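Local structure of putative ABC-transporter ATP-binding protein (1Z47) at residues Arg29-Val34 / Thr55-Leu60; Gly90-Asn95 / Asp170-Ala175; Val218-Asn223 / Thr239-Ser244; Leu291-Glu296 / Arg334-Pro339; Ala299-Val304 / Cys315-Lys320. The protein probably binds and hydrolyses ATP as the nucleotide-binding subunit of an ABC transporter thought to import sulfate. All blocks are in the same frame, centred on the assembly; numbering follows the deposited sequence.

How the contacts relate
Followed from the N terminus, the chain first closes contact 1, which brings the antiparallel sheet near the start of the ABC domain against helix 54-62. Contact 2 then closes a far longer excursion by pairing strand 89-93 with the end of strand 166-170, and contact 3 closes a short one between strand 215-220 and helix 240-245. These three follow in series; contact 1 touches both of the others, whereas contacts 2 and 3 reach the same mixed sheet about 12 Å apart at their nearest atoms. In the C-terminal domain, contact 5 lies within the loop that contact 4 closes, and Trp337 and Pro339 of contact 4 pack on Val303 and Val304 of contact 5.

Contact 1: Arg29-Val34 / Thr55-Leu60; sequences RSVRGV and TTILRL
Thr56 meets the 29-34 segment with both branches of its side chain, one polar and one apolar. Its OG1 donates a short hydrogen bond of 2.5 Å to the carbonyl O of Arg29, approaching in the carbonyl plane on a lone pair. The methyl branch turns to Val31, where Thr56 CG2 and Val31 CG2 come within 3.3 Å, a tight fit in which the side chains pass flank to flank, running opposite ways. Val31 places CG1 anti to its backbone N (chi1 -179°), and this second methyl reaches Ile57 CG1 at 4.1 Å, while Val31 CG2 also meets Leu60 CD2 at 4.4 Å. A single valine thus touches three residues on one side of the helix. Farther out, the Arg29 chain bends at chi3 and brings its guanidinium near that of Arg59, with Arg29 NH1 4.6 Å from Arg59 NE. Glu65 probably eases this meeting of like charges, since it forms a salt bridge with Arg59 and a long, weak ion pair with Arg29; Arg29 NH1 also hydrogen-bonds to Tyr24 OH. Backbone bonds from Arg29 to Gly51 and from Val31 to Lys22 position the first segment. Gly33 and Val34 form a G1 beta bulge opposite Val20, where the chain turns a corner. Helix 54-62, which follows a probable Walker A loop, packs against the antiparallel sheet through Val31, while Leu58 packs on strands 166-170 and 198-203 of the mixed sheet.

Contact 2: Gly90-Asn95 / Asp170-Ala175; sequences GLVFQN and DEPFAA
Gln94, Asp170 and Pro172 contribute most of the surface buried where strand 89-93 runs beside the end of strand 166-170. Gln94 stretches its extended side chain over the turn at Glu171, its CB lying 4.0 Å from Pro172 CA. Asp170 sits in parallel register with Phe93, and its N donates to Val92 O at 3.3 Å. From the backbone, Asp170 CB projects over the centre of the Phe93 ring in a CH-pi contact, 3.7 Å from the centroid and only 11° off the ring normal. With CG anti to the backbone N (chi1 -167°), the carboxylate is turned away from the ring face, the two planes standing 78° apart. Pro172 packs its CB 3.6 Å from Val92 O, and the type I turn from Glu171 to Ala174 begins just before it. A water accepts a weak bond from Asn95 N and donates to Asp170 OD1 at 2.8 Å, bridging the loop after strand 89-93 to the carboxylate. In ABC ATPases, the Walker B strand ends in an aspartate followed by a glutamate, and Asp170 and Glu171 fit those positions. The chemistry is consistent with such a site: aromatic and backbone contacts hold the CB of Asp170, while its carboxylate meets a water and the side chain of Thr55 in the probable Walker A motif.

Contact 3: Val218-Asn223 / Thr239-Ser244; sequences VLHEGN and TLFVAS
Strand 218-220 and helix 240-244 pass with their axes 9.7 Å apart at closest approach and their directions 117° apart, so that His220 and Phe241 meet between them. Their rings form an offset stack, with centroids 3.9 Å apart and planes inclined by 20°. The rings come closest off-centre, where His220 CD2 lies 3.2 Å from Phe241 CE1. His220 CB lies over the same phenyl ring as a CH-pi donor, 4.0 Å from the centroid. Each residue sets its CG anti to the backbone N, chi1 being -174° for His220 and -177° for Phe241, which extends the two rings into the gap. Val218 approaches differently: its CG1 meets the edge of the phenyl ring, 3.9 Å from CE2, and also reaches Val242 CG2. At the start of the helix, Thr239 is the N-cap, and its OG1 accepts from Val242 N at 3.2 Å while also bonding to Glu225. The opposite face of the imidazole is covered by Glu221 CG, and Phe241 in turn stacks with Phe245 and touches Pro49. No hydrogen bond joins the two segments, and Leu219 O, near Phe241 CE2, is buried without a hydrogen-bond partner, so cohesion between strand and helix rests on aromatic stacking and apolar packing.

Contact 4: Leu291-Glu296 / Arg334-Pro339; sequences LQPASE and RHRWSP
Arg336, the first residue of the 334-339 loop to touch strand 289-293, runs out fully extended from CG to NE and lays its guanidinium near the strand backbone. Earlier in the loop, Arg334 forms salt bridges with Glu231 and Glu235 of the second subunit. Leu291 O and Trp337 CZ2 lie over the same face of the Arg336 guanidinium, whereas Pro293 CD stands at its edge, 3.3 Å from NH2. Trp337 comes next, and with CG anti to the carbonyl carbon (chi1 -47°) its indole reaches across to the strand. Leu291 packs on one face, its CB 3.5 Å from Trp337 CZ2 and its CD1 making a CH-pi contact 4.2 Å from the centroid of the five-membered ring. The opposite face is occupied by Arg336 CG, 3.6 Å above the plane, so the indole is sandwiched. Pro293 closes the edge, crossing the indole at about a right angle with its CD 3.3 Å from CH2. Beyond Leu291, the indole also packs on Val303, Val329 and Val343 from three strands of the five-stranded sheet. A loop tryptophan thus covers part of one face of the antiparallel sheet in the C-terminal beta domain, probably the regulatory domain of CysA-type ATPases.

Contact 5: Ala299-Val304 / Cys315-Lys320; sequences AHAQVV and CWIRTK
Ile317 lies between Ala301 and Val303 on one side of the hairpin, with its CB 3.8 Å from Ala301 CB and its CG2 3.7 Å from Val303 CG2. Its CG1 is held between the backbone N and the carbonyl carbon (chi1 59°), which turns CD1 toward Ala301 as well. Cys315 SG touches both methyls of Val303, 4.0 Å from CG1 and from CG2. Met345 and Trp325 of adjoining strands touch this side too. Around this apolar centre, Gln302 and Arg318 form the hydrogen-bonded antiparallel pair, Gln302 N giving 3.0 Å to Arg318 O and Arg318 N returning a nearly straight bond of 2.9 Å to Gln302 O. Val304 N continues the ladder to Trp316 O at 2.8 Å. The side chains of Gln302 and Arg318 lie on the opposite face from Ile317, and Val304 CG2 comes 4.1 Å from Arg318 NH1. Toward the open end the pairing weakens: Lys320 N makes only a weak bond to His300 O, which also receives a CA-H...O contact from Thr319. His300 ND1 bonds Met345 N and Thr319 OG1 bonds Glu323 N, tying this end to strand 342-347 and to the loop before strand 324-330. His300 and Ala301 face Val343 in a classic beta bulge in the pairing with strand 342-347. Strands 301-308 and 312-319 form a beta hairpin whose first strand is the central one of the five-stranded antiparallel sheet in the C-terminal domain.

Contact 1: Arg29-Val34 / Thr55-Leu60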
# COMPACT_ATOMS: atom_id res chain seq x y z
N ARG B 29 22.73 -2.50 -1.66
CA ARG B 29 22.81 -3.96 -1.62
C ARG B 29 23.85 -4.48 -0.63
O ARG B 29 23.84 -5.67 -0.31
CB ARG B 29 23.10 -4.51 -3.02
CG ARG B 29 22.04 -4.18 -4.06
CD ARG B 29 22.42 -4.70 -5.43
NE ARG B 29 22.91 -6.08 -5.36
CZ ARG B 29 22.73 -6.99 -6.31
NH1 ARG B 29 23.22 -8.22 -6.16
NH2 ARG B 29 22.04 -6.68 -7.40
N SER B 30 24.73 -3.60 -0.14
CA SER B 30 25.75 -4.03 0.83
C SER B 30 25.12 -4.55 2.11
O SER B 30 24.07 -4.05 2.56
CB SER B 30 26.70 -2.89 1.23
OG SER B 30 27.45 -2.38 0.13
N VAL B 31 25.78 -5.54 2.70
CA VAL B 31 25.37 -6.14 3.97
C VAL B 31 26.62 -5.89 4.80
O VAL B 31 27.70 -6.40 4.47
CB VAL B 31 25.11 -7.66 3.80
CG1 VAL B 31 24.65 -8.26 5.12
CG2 VAL B 31 24.03 -7.88 2.72
N ARG B 32 26.49 -5.12 5.87
CA ARG B 32 27.65 -4.72 6.65
C ARG B 32 27.89 -5.34 8.03
O ARG B 32 27.81 -4.66 9.05
CB ARG B 32 27.63 -3.19 6.74
CG ARG B 32 27.53 -2.52 5.37
CD ARG B 32 27.44 -0.98 5.45
NE ARG B 32 27.18 -0.37 4.14
CZ ARG B 32 28.08 -0.18 3.19
NH1 ARG B 32 29.35 -0.55 3.37
NH2 ARG B 32 27.72 0.37 2.04
N GLY B 33 28.23 -6.64 8.05
CA GLY B 33 28.51 -7.32 9.30
C GLY B 33 27.25 -7.60 10.08
O GLY B 33 27.01 -7.02 11.14
N VAL B 34 26.44 -8.51 9.55
CA VAL B 34 25.17 -8.82 10.19
C VAL B 34 25.08 -10.17 10.88
O VAL B 34 25.62 -11.16 10.39
CB VAL B 34 24.04 -8.69 9.13
CG1 VAL B 34 22.70 -9.16 9.70
CG2 VAL B 34 23.96 -7.22 8.68
N THR B 55 17.49 -7.47 0.25
CA THR B 55 17.44 -8.47 -0.83
C THR B 55 18.71 -9.33 -0.83
O THR B 55 18.65 -10.57 -0.99
CB THR B 55 17.25 -7.77 -2.20
OG1 THR B 55 16.01 -7.06 -2.18
CG2 THR B 55 17.21 -8.78 -3.34
N THR B 56 19.85 -8.68 -0.60
CA THR B 56 21.12 -9.40 -0.55
C THR B 56 21.04 -10.47 0.54
O THR B 56 21.46 -11.60 0.33
CB THR B 56 22.29 -8.44 -0.26
OG1 THR B 56 22.29 -7.42 -1.27
CG2 THR B 56 23.65 -9.20 -0.29
N ILE B 57 20.47 -10.11 1.70
CA ILE B 57 20.31 -11.06 2.81
C ILE B 57 19.45 -12.26 2.37
O ILE B 57 19.83 -13.42 2.60
CB ILE B 57 19.66 -10.38 4.04
CG1 ILE B 57 20.70 -9.45 4.71
CG2 ILE B 57 19.12 -11.44 5.02
CD1 ILE B 57 20.18 -8.71 5.95
N LEU B 58 18.30 -11.99 1.75
CA LEU B 58 17.44 -13.07 1.27
C LEU B 58 18.24 -13.98 0.33
O LEU B 58 18.20 -15.21 0.44
CB LEU B 58 16.21 -12.51 0.52
CG LEU B 58 15.11 -13.54 0.37
CD1 LEU B 58 14.31 -13.63 1.67
CD2 LEU B 58 14.22 -13.18 -0.84
N ARG B 59 18.99 -13.37 -0.60
CA ARG B 59 19.81 -14.12 -1.55
C ARG B 59 20.97 -14.87 -0.86
O ARG B 59 21.40 -15.92 -1.35
CB ARG B 59 20.35 -13.18 -2.64
CG ARG B 59 19.25 -12.59 -3.52
CD ARG B 59 19.78 -11.50 -4.43
NE ARG B 59 20.84 -12.00 -5.28
CZ ARG B 59 20.67 -12.93 -6.22
NH1 ARG B 59 21.71 -13.33 -6.95
NH2 ARG B 59 19.46 -13.44 -6.44
N LEU B 60 21.47 -14.34 0.26
CA LEU B 60 22.55 -15.01 1.01
C LEU B 60 22.00 -16.28 1.66
O LEU B 60 22.74 -17.24 1.86
CB LEU B 60 23.11 -14.11 2.12
CG LEU B 60 24.42 -13.32 2.01
CD1 LEU B 60 25.48 -14.16 1.29
CD2 LEU B 60 24.20 -12.03 1.28

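Contact 2: Gly90-Asn95 / Asp170-Ala175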
# COMPACT_ATOMS: atom_id res chain seq x y z
N GLY B 90 13.10 -23.43 -0.30
CA GLY B 90 12.30 -23.33 -1.51
C GLY B 90 12.14 -21.87 -1.90
O GLY B 90 12.05 -21.01 -1.03
N LEU B 91 12.10 -21.59 -3.20
CA LEU B 91 11.97 -20.22 -3.69
C LEU B 91 10.64 -19.82 -4.34
O LEU B 91 10.13 -20.52 -5.21
CB LEU B 91 13.09 -19.94 -4.68
CG LEU B 91 14.54 -19.82 -4.18
CD1 LEU B 91 14.78 -20.68 -2.96
CD2 LEU B 91 15.46 -20.19 -5.32
N VAL B 92 10.10 -18.69 -3.91
CA VAL B 92 8.87 -18.12 -4.47
C VAL B 92 9.32 -16.70 -4.83
O VAL B 92 9.09 -15.74 -4.08
CB VAL B 92 7.72 -18.07 -3.44
CG1 VAL B 92 6.43 -17.66 -4.13
CG2 VAL B 92 7.55 -19.43 -2.76
N PHE B 93 9.99 -16.58 -5.97
CA PHE B 93 10.54 -15.31 -6.43
C PHE B 93 9.78 -14.66 -7.59
O PHE B 93 9.08 -15.34 -8.35
CB PHE B 93 11.99 -15.50 -6.88
CG PHE B 93 12.99 -15.56 -5.74
CD1 PHE B 93 12.63 -16.06 -4.49
CD2 PHE B 93 14.31 -15.16 -5.96
CE1 PHE B 93 13.57 -16.16 -3.47
CE2 PHE B 93 15.27 -15.27 -4.94
CZ PHE B 93 14.90 -15.77 -3.69
N GLN B 94 9.93 -13.35 -7.71
CA GLN B 94 9.31 -12.60 -8.80
C GLN B 94 10.21 -12.90 -10.01
O GLN B 94 9.80 -12.80 -11.16
CB GLN B 94 9.32 -11.09 -8.50
CG GLN B 94 8.47 -10.24 -9.46
CD GLN B 94 8.65 -8.75 -9.25
OE1 GLN B 94 8.48 -8.23 -8.15
NE2 GLN B 94 8.98 -8.04 -10.33
N ASN B 95 11.44 -13.30 -9.69
CA ASN B 95 12.48 -13.65 -10.66
C ASN B 95 12.13 -14.96 -11.36
O ASN B 95 12.69 -15.31 -12.40
CB ASN B 95 13.82 -13.79 -9.91
CG ASN B 95 14.97 -14.21 -10.81
OD1 ASN B 95 14.92 -15.25 -11.46
ND2 ASN B 95 16.02 -13.40 -10.83
N ASP B 170 10.70 -13.31 -2.56
CA ASP B 170 11.33 -12.07 -2.99
C ASP B 170 10.32 -11.17 -3.71
O ASP B 170 10.28 -11.16 -4.95
CB ASP B 170 12.51 -12.34 -3.92
CG ASP B 170 13.38 -11.11 -4.14
OD1 ASP B 170 14.31 -11.19 -4.97
OD2 ASP B 170 13.16 -10.06 -3.48
N GLU B 171 9.50 -10.44 -2.94
CA GLU B 171 8.49 -9.52 -3.47
C GLU B 171 7.77 -10.13 -4.67
O GLU B 171 7.58 -9.46 -5.69
CB GLU B 171 9.14 -8.20 -3.90
CG GLU B 171 10.07 -8.35 -5.09
CD GLU B 171 10.54 -7.02 -5.67
OE1 GLU B 171 9.69 -6.21 -6.12
OE2 GLU B 171 11.78 -6.80 -5.69
N PRO B 172 7.35 -11.40 -4.55
CA PRO B 172 6.66 -12.07 -5.66
C PRO B 172 5.33 -11.43 -6.10
O PRO B 172 4.83 -11.70 -7.19
CB PRO B 172 6.45 -13.49 -5.13
CG PRO B 172 6.26 -13.24 -3.65
CD PRO B 172 7.36 -12.25 -3.35
N PHE B 173 4.79 -10.55 -5.26
CA PHE B 173 3.50 -9.93 -5.54
C PHE B 173 3.54 -8.53 -6.14
O PHE B 173 2.51 -7.87 -6.27
CB PHE B 173 2.66 -9.96 -4.25
CG PHE B 173 2.56 -11.34 -3.63
CD1 PHE B 173 2.38 -11.50 -2.26
CD2 PHE B 173 2.66 -12.49 -4.43
CE1 PHE B 173 2.31 -12.77 -1.68
CE2 PHE B 173 2.59 -13.76 -3.86
CZ PHE B 173 2.42 -13.91 -2.49
N ALA B 174 4.72 -8.06 -6.53
CA ALA B 174 4.83 -6.74 -7.15
C ALA B 174 4.19 -6.85 -8.53
O ALA B 174 4.06 -7.95 -9.08
CB ALA B 174 6.30 -6.34 -7.28
N ALA B 175 3.78 -5.71 -9.10
CA ALA B 175 3.13 -5.72 -10.41
C ALA B 175 1.75 -6.37 -10.28
O ALA B 175 1.16 -6.82 -11.27
CB ALA B 175 4.00 -6.48 -11.43
O HOH W 1 13.07 -12.14 -7.25

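Contact 3: Val218-Asn223 / Thr239-Ser244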
# COMPACT_ATOMS: atom_id res chain seq x y z
N VAL B 218 14.50 -4.88 10.69
CA VAL B 218 14.61 -3.58 10.02
C VAL B 218 16.05 -3.34 9.57
O VAL B 218 17.01 -3.37 10.37
CB VAL B 218 14.12 -2.45 10.95
CG1 VAL B 218 13.88 -1.15 10.16
CG2 VAL B 218 12.87 -2.88 11.68
N LEU B 219 16.22 -3.13 8.27
CA LEU B 219 17.51 -2.90 7.69
C LEU B 219 17.66 -1.45 7.25
O LEU B 219 16.71 -0.81 6.79
CB LEU B 219 17.71 -3.80 6.47
CG LEU B 219 17.97 -5.29 6.74
CD1 LEU B 219 19.31 -5.45 7.47
CD2 LEU B 219 16.83 -5.85 7.57
N HIS B 220 18.88 -0.94 7.38
CA HIS B 220 19.18 0.42 6.97
C HIS B 220 20.67 0.51 6.67
O HIS B 220 21.51 0.20 7.52
CB HIS B 220 18.80 1.40 8.08
CG HIS B 220 18.94 2.84 7.70
ND1 HIS B 220 19.68 3.74 8.44
CD2 HIS B 220 18.40 3.55 6.68
CE1 HIS B 220 19.59 4.94 7.90
NE2 HIS B 220 18.81 4.86 6.83
N GLU B 221 20.99 0.90 5.45
CA GLU B 221 22.37 1.05 5.05
C GLU B 221 23.18 -0.20 5.32
O GLU B 221 24.36 -0.11 5.66
CB GLU B 221 23.01 2.23 5.79
CG GLU B 221 22.64 3.61 5.26
CD GLU B 221 23.32 4.73 6.05
OE1 GLU B 221 24.52 4.60 6.38
OE2 GLU B 221 22.66 5.75 6.33
N GLY B 222 22.54 -1.36 5.18
CA GLY B 222 23.24 -2.61 5.37
C GLY B 222 23.41 -3.09 6.80
O GLY B 222 24.09 -4.08 7.03
N ASN B 223 22.81 -2.40 7.77
CA ASN B 223 22.91 -2.80 9.17
C ASN B 223 21.52 -3.09 9.72
O ASN B 223 20.51 -2.52 9.27
CB ASN B 223 23.53 -1.69 10.03
CG ASN B 223 24.68 -0.99 9.37
OD1 ASN B 223 24.63 0.22 9.13
ND2 ASN B 223 25.74 -1.74 9.05
N THR B 239 15.62 2.99 17.29
CA THR B 239 16.33 4.15 16.75
C THR B 239 15.36 5.08 16.07
O THR B 239 14.19 4.74 15.83
CB THR B 239 17.38 3.71 15.73
OG1 THR B 239 16.72 3.17 14.58
CG2 THR B 239 18.30 2.65 16.32
N LEU B 240 15.84 6.28 15.75
CA LEU B 240 14.98 7.23 15.09
C LEU B 240 14.55 6.63 13.75
O LEU B 240 13.41 6.84 13.31
CB LEU B 240 15.74 8.55 14.86
CG LEU B 240 15.06 9.59 13.97
CD1 LEU B 240 13.72 10.05 14.57
CD2 LEU B 240 16.01 10.79 13.84
N PHE B 241 15.45 5.89 13.11
CA PHE B 241 15.09 5.29 11.82
C PHE B 241 13.90 4.34 11.96
O PHE B 241 12.97 4.40 11.15
CB PHE B 241 16.25 4.50 11.17
CG PHE B 241 15.89 3.94 9.82
CD1 PHE B 241 15.81 4.78 8.71
CD2 PHE B 241 15.50 2.61 9.68
CE1 PHE B 241 15.35 4.32 7.48
CE2 PHE B 241 15.04 2.12 8.43
CZ PHE B 241 14.96 2.97 7.34
N VAL B 242 13.93 3.46 12.97
CA VAL B 242 12.82 2.53 13.18
C VAL B 242 11.56 3.33 13.49
O VAL B 242 10.48 3.07 12.96
CB VAL B 242 13.08 1.53 14.37
CG1 VAL B 242 11.86 0.60 14.54
CG2 VAL B 242 14.32 0.69 14.09
N ALA B 243 11.71 4.36 14.32
CA ALA B 243 10.58 5.19 14.69
C ALA B 243 9.94 5.90 13.49
O ALA B 243 8.73 6.07 13.43
CB ALA B 243 11.02 6.22 15.75
N SER B 244 10.77 6.30 12.54
CA SER B 244 10.30 7.01 11.36
C SER B 244 9.94 6.08 10.20
O SER B 244 9.29 6.51 9.26
CB SER B 244 11.38 7.99 10.90
OG SER B 244 11.90 8.67 12.01

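Contact 4: Leu291-Glu296 / Arg334-Pro339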
# COMPACT_ATOMS: atom_id res chain seq x y z
N LEU B 291 -7.21 17.69 18.27
CA LEU B 291 -7.52 19.05 17.86
C LEU B 291 -8.77 19.60 18.52
O LEU B 291 -9.76 18.89 18.70
CB LEU B 291 -7.67 19.10 16.34
CG LEU B 291 -6.54 18.35 15.62
CD1 LEU B 291 -6.76 18.45 14.13
CD2 LEU B 291 -5.20 18.94 16.02
N GLN B 292 -8.71 20.88 18.88
CA GLN B 292 -9.81 21.56 19.53
C GLN B 292 -9.85 22.94 18.93
O GLN B 292 -8.80 23.56 18.75
CB GLN B 292 -9.56 21.61 21.04
CG GLN B 292 -9.34 20.21 21.61
CD GLN B 292 -9.02 20.19 23.09
OE1 GLN B 292 -9.79 20.70 23.91
NE2 GLN B 292 -7.88 19.60 23.44
N PRO B 293 -11.05 23.43 18.58
CA PRO B 293 -11.22 24.76 17.97
C PRO B 293 -10.50 25.86 18.73
O PRO B 293 -10.20 25.71 19.92
CB PRO B 293 -12.75 24.94 17.97
CG PRO B 293 -13.26 23.52 17.90
CD PRO B 293 -12.36 22.82 18.87
N ALA B 294 -10.22 26.96 18.05
CA ALA B 294 -9.54 28.10 18.66
C ALA B 294 -9.49 29.31 17.75
O ALA B 294 -9.74 29.22 16.54
CB ALA B 294 -8.12 27.70 19.07
N SER B 295 -9.17 30.46 18.34
CA SER B 295 -9.05 31.71 17.59
C SER B 295 -7.64 31.78 17.00
O SER B 295 -6.70 31.24 17.58
CB SER B 295 -9.27 32.91 18.53
OG SER B 295 -8.29 32.94 19.57
N GLU B 296 -7.51 32.42 15.84
CA GLU B 296 -6.20 32.58 15.19
C GLU B 296 -5.27 33.12 16.26
O GLU B 296 -4.16 32.62 16.46
CB GLU B 296 -6.30 33.57 14.03
CG GLU B 296 -4.96 34.04 13.49
CD GLU B 296 -5.11 34.89 12.24
OE1 GLU B 296 -5.90 35.85 12.27
OE2 GLU B 296 -4.44 34.59 11.23
N ARG B 334 -15.44 13.28 11.13
CA ARG B 334 -15.18 13.49 9.71
C ARG B 334 -15.53 14.88 9.20
O ARG B 334 -14.95 15.33 8.22
CB ARG B 334 -15.93 12.46 8.86
CG ARG B 334 -17.42 12.72 8.74
CD ARG B 334 -18.13 11.54 8.11
NE ARG B 334 -17.87 10.31 8.85
CZ ARG B 334 -18.47 9.15 8.61
NH1 ARG B 334 -19.38 9.06 7.65
NH2 ARG B 334 -18.17 8.08 9.33
N HIS B 335 -16.48 15.55 9.86
CA HIS B 335 -16.91 16.88 9.42
C HIS B 335 -16.55 18.02 10.37
O HIS B 335 -16.94 19.16 10.15
CB HIS B 335 -18.42 16.89 9.20
CG HIS B 335 -18.84 16.34 7.87
ND1 HIS B 335 -18.67 17.03 6.70
CD2 HIS B 335 -19.40 15.15 7.53
CE1 HIS B 335 -19.10 16.30 5.69
NE2 HIS B 335 -19.55 15.16 6.17
N ARG B 336 -15.78 17.71 11.41
CA ARG B 336 -15.40 18.71 12.40
C ARG B 336 -14.39 19.79 12.02
O ARG B 336 -14.47 20.92 12.53
CB ARG B 336 -14.91 18.01 13.67
CG ARG B 336 -14.62 18.97 14.81
CD ARG B 336 -14.27 18.24 16.08
NE ARG B 336 -14.03 19.18 17.17
CZ ARG B 336 -13.71 18.82 18.41
NH1 ARG B 336 -13.59 17.54 18.73
NH2 ARG B 336 -13.49 19.75 19.33
N TRP B 337 -13.45 19.48 11.14
CA TRP B 337 -12.43 20.47 10.77
C TRP B 337 -12.43 20.86 9.30
O TRP B 337 -12.19 20.03 8.43
CB TRP B 337 -11.04 19.93 11.13
CG TRP B 337 -10.98 19.37 12.50
CD1 TRP B 337 -10.81 18.06 12.84
CD2 TRP B 337 -11.12 20.08 13.73
NE1 TRP B 337 -10.83 17.91 14.21
CE2 TRP B 337 -11.02 19.14 14.78
CE3 TRP B 337 -11.32 21.43 14.05
CZ2 TRP B 337 -11.12 19.50 16.12
CZ3 TRP B 337 -11.41 21.78 15.39
CH2 TRP B 337 -11.31 20.83 16.40
N SER B 338 -12.68 22.14 9.05
CA SER B 338 -12.73 22.66 7.69
C SER B 338 -11.47 23.45 7.33
O SER B 338 -10.81 23.99 8.21
CB SER B 338 -13.97 23.55 7.54
OG SER B 338 -14.11 24.04 6.21
N PRO B 339 -11.12 23.51 6.04
CA PRO B 339 -9.93 24.26 5.62
C PRO B 339 -9.98 25.66 6.23
O PRO B 339 -11.05 26.12 6.62
CB PRO B 339 -10.05 24.28 4.10
CG PRO B 339 -10.73 22.99 3.80
CD PRO B 339 -11.80 22.91 4.87

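Contact 5: Ala299-Val304 / Cys315-Lys320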
# COMPACT_ATOMS: atom_id res chain seq x y z
N ALA B 299 -4.46 30.29 18.36
CA ALA B 299 -4.42 29.00 17.68
C ALA B 299 -3.00 28.56 17.36
O ALA B 299 -2.12 29.40 17.13
CB ALA B 299 -5.24 29.05 16.40
N HIS B 300 -2.78 27.24 17.35
CA HIS B 300 -1.48 26.63 17.05
C HIS B 300 -1.32 26.42 15.55
O HIS B 300 -0.23 26.60 15.00
CB HIS B 300 -1.33 25.28 17.73
CG HIS B 300 -1.24 25.34 19.21
ND1 HIS B 300 -1.44 24.24 20.02
CD2 HIS B 300 -0.93 26.37 20.04
CE1 HIS B 300 -1.25 24.58 21.28
NE2 HIS B 300 -0.94 25.87 21.32
N ALA B 301 -2.41 26.03 14.90
CA ALA B 301 -2.36 25.78 13.47
C ALA B 301 -3.63 26.12 12.74
O ALA B 301 -4.65 26.47 13.33
CB ALA B 301 -2.00 24.32 13.24
N GLN B 302 -3.55 26.03 11.42
CA GLN B 302 -4.69 26.31 10.57
C GLN B 302 -4.82 25.08 9.68
O GLN B 302 -3.82 24.56 9.17
CB GLN B 302 -4.43 27.57 9.74
CG GLN B 302 -5.63 28.04 8.96
CD GLN B 302 -5.41 29.39 8.32
OE1 GLN B 302 -4.46 29.59 7.55
NE2 GLN B 302 -6.29 30.34 8.62
N VAL B 303 -6.04 24.60 9.51
CA VAL B 303 -6.29 23.41 8.71
C VAL B 303 -6.09 23.63 7.23
O VAL B 303 -6.66 24.55 6.65
CB VAL B 303 -7.71 22.89 8.96
CG1 VAL B 303 -8.06 21.81 7.93
CG2 VAL B 303 -7.82 22.37 10.39
N VAL B 304 -5.26 22.80 6.62
CA VAL B 304 -5.04 22.90 5.20
C VAL B 304 -6.20 22.10 4.61
O VAL B 304 -6.93 22.60 3.77
CB VAL B 304 -3.69 22.27 4.79
CG1 VAL B 304 -3.48 22.41 3.30
CG2 VAL B 304 -2.55 22.94 5.55
N CYS B 315 -6.26 14.69 8.82
CA CYS B 315 -6.29 16.13 8.81
C CYS B 315 -4.88 16.75 8.79
O CYS B 315 -4.06 16.48 9.67
CB CYS B 315 -7.06 16.63 10.04
SG CYS B 315 -7.37 18.42 10.02
N TRP B 316 -4.61 17.54 7.76
CA TRP B 316 -3.32 18.22 7.65
C TRP B 316 -3.48 19.67 8.13
O TRP B 316 -4.40 20.38 7.70
CB TRP B 316 -2.83 18.20 6.20
CG TRP B 316 -2.35 16.82 5.78
CD1 TRP B 316 -1.10 16.29 5.96
CD2 TRP B 316 -3.15 15.78 5.21
NE1 TRP B 316 -1.07 14.98 5.54
CE2 TRP B 316 -2.32 14.64 5.07
CE3 TRP B 316 -4.49 15.70 4.80
CZ2 TRP B 316 -2.78 13.43 4.54
CZ3 TRP B 316 -4.96 14.49 4.28
CH2 TRP B 316 -4.10 13.37 4.16
N ILE B 317 -2.60 20.08 9.03
CA ILE B 317 -2.60 21.45 9.57
C ILE B 317 -1.21 22.10 9.51
O ILE B 317 -0.18 21.41 9.59
CB ILE B 317 -3.07 21.45 11.04
CG1 ILE B 317 -2.14 20.57 11.87
CG2 ILE B 317 -4.52 20.95 11.12
CD1 ILE B 317 -2.42 20.55 13.35
N ARG B 318 -1.18 23.42 9.36
CA ARG B 318 0.07 24.18 9.28
C ARG B 318 0.20 25.07 10.50
O ARG B 318 -0.65 25.93 10.73
CB ARG B 318 0.09 25.07 8.05
CG ARG B 318 1.37 25.89 7.88
CD ARG B 318 1.18 26.96 6.82
NE ARG B 318 0.50 26.41 5.65
CZ ARG B 318 1.07 25.60 4.77
NH1 ARG B 318 0.37 25.12 3.74
NH2 ARG B 318 2.36 25.29 4.89
N THR B 319 1.25 24.86 11.27
CA THR B 319 1.50 25.66 12.46
C THR B 319 1.94 27.06 12.08
O THR B 319 2.17 27.37 10.91
CB THR B 319 2.62 25.07 13.30
OG1 THR B 319 3.86 25.16 12.58
CG2 THR B 319 2.33 23.64 13.59
N LYS B 320 2.05 27.91 13.09
CA LYS B 320 2.48 29.29 12.91
C LYS B 320 3.88 29.31 12.28
O LYS B 320 4.17 30.12 11.39
CB LYS B 320 2.50 30.00 14.26
CG LYS B 320 3.53 29.43 15.25
CD LYS B 320 3.26 27.96 15.56
CE LYS B 320 4.45 27.29 16.22
NZ LYS B 320 4.09 25.92 16.68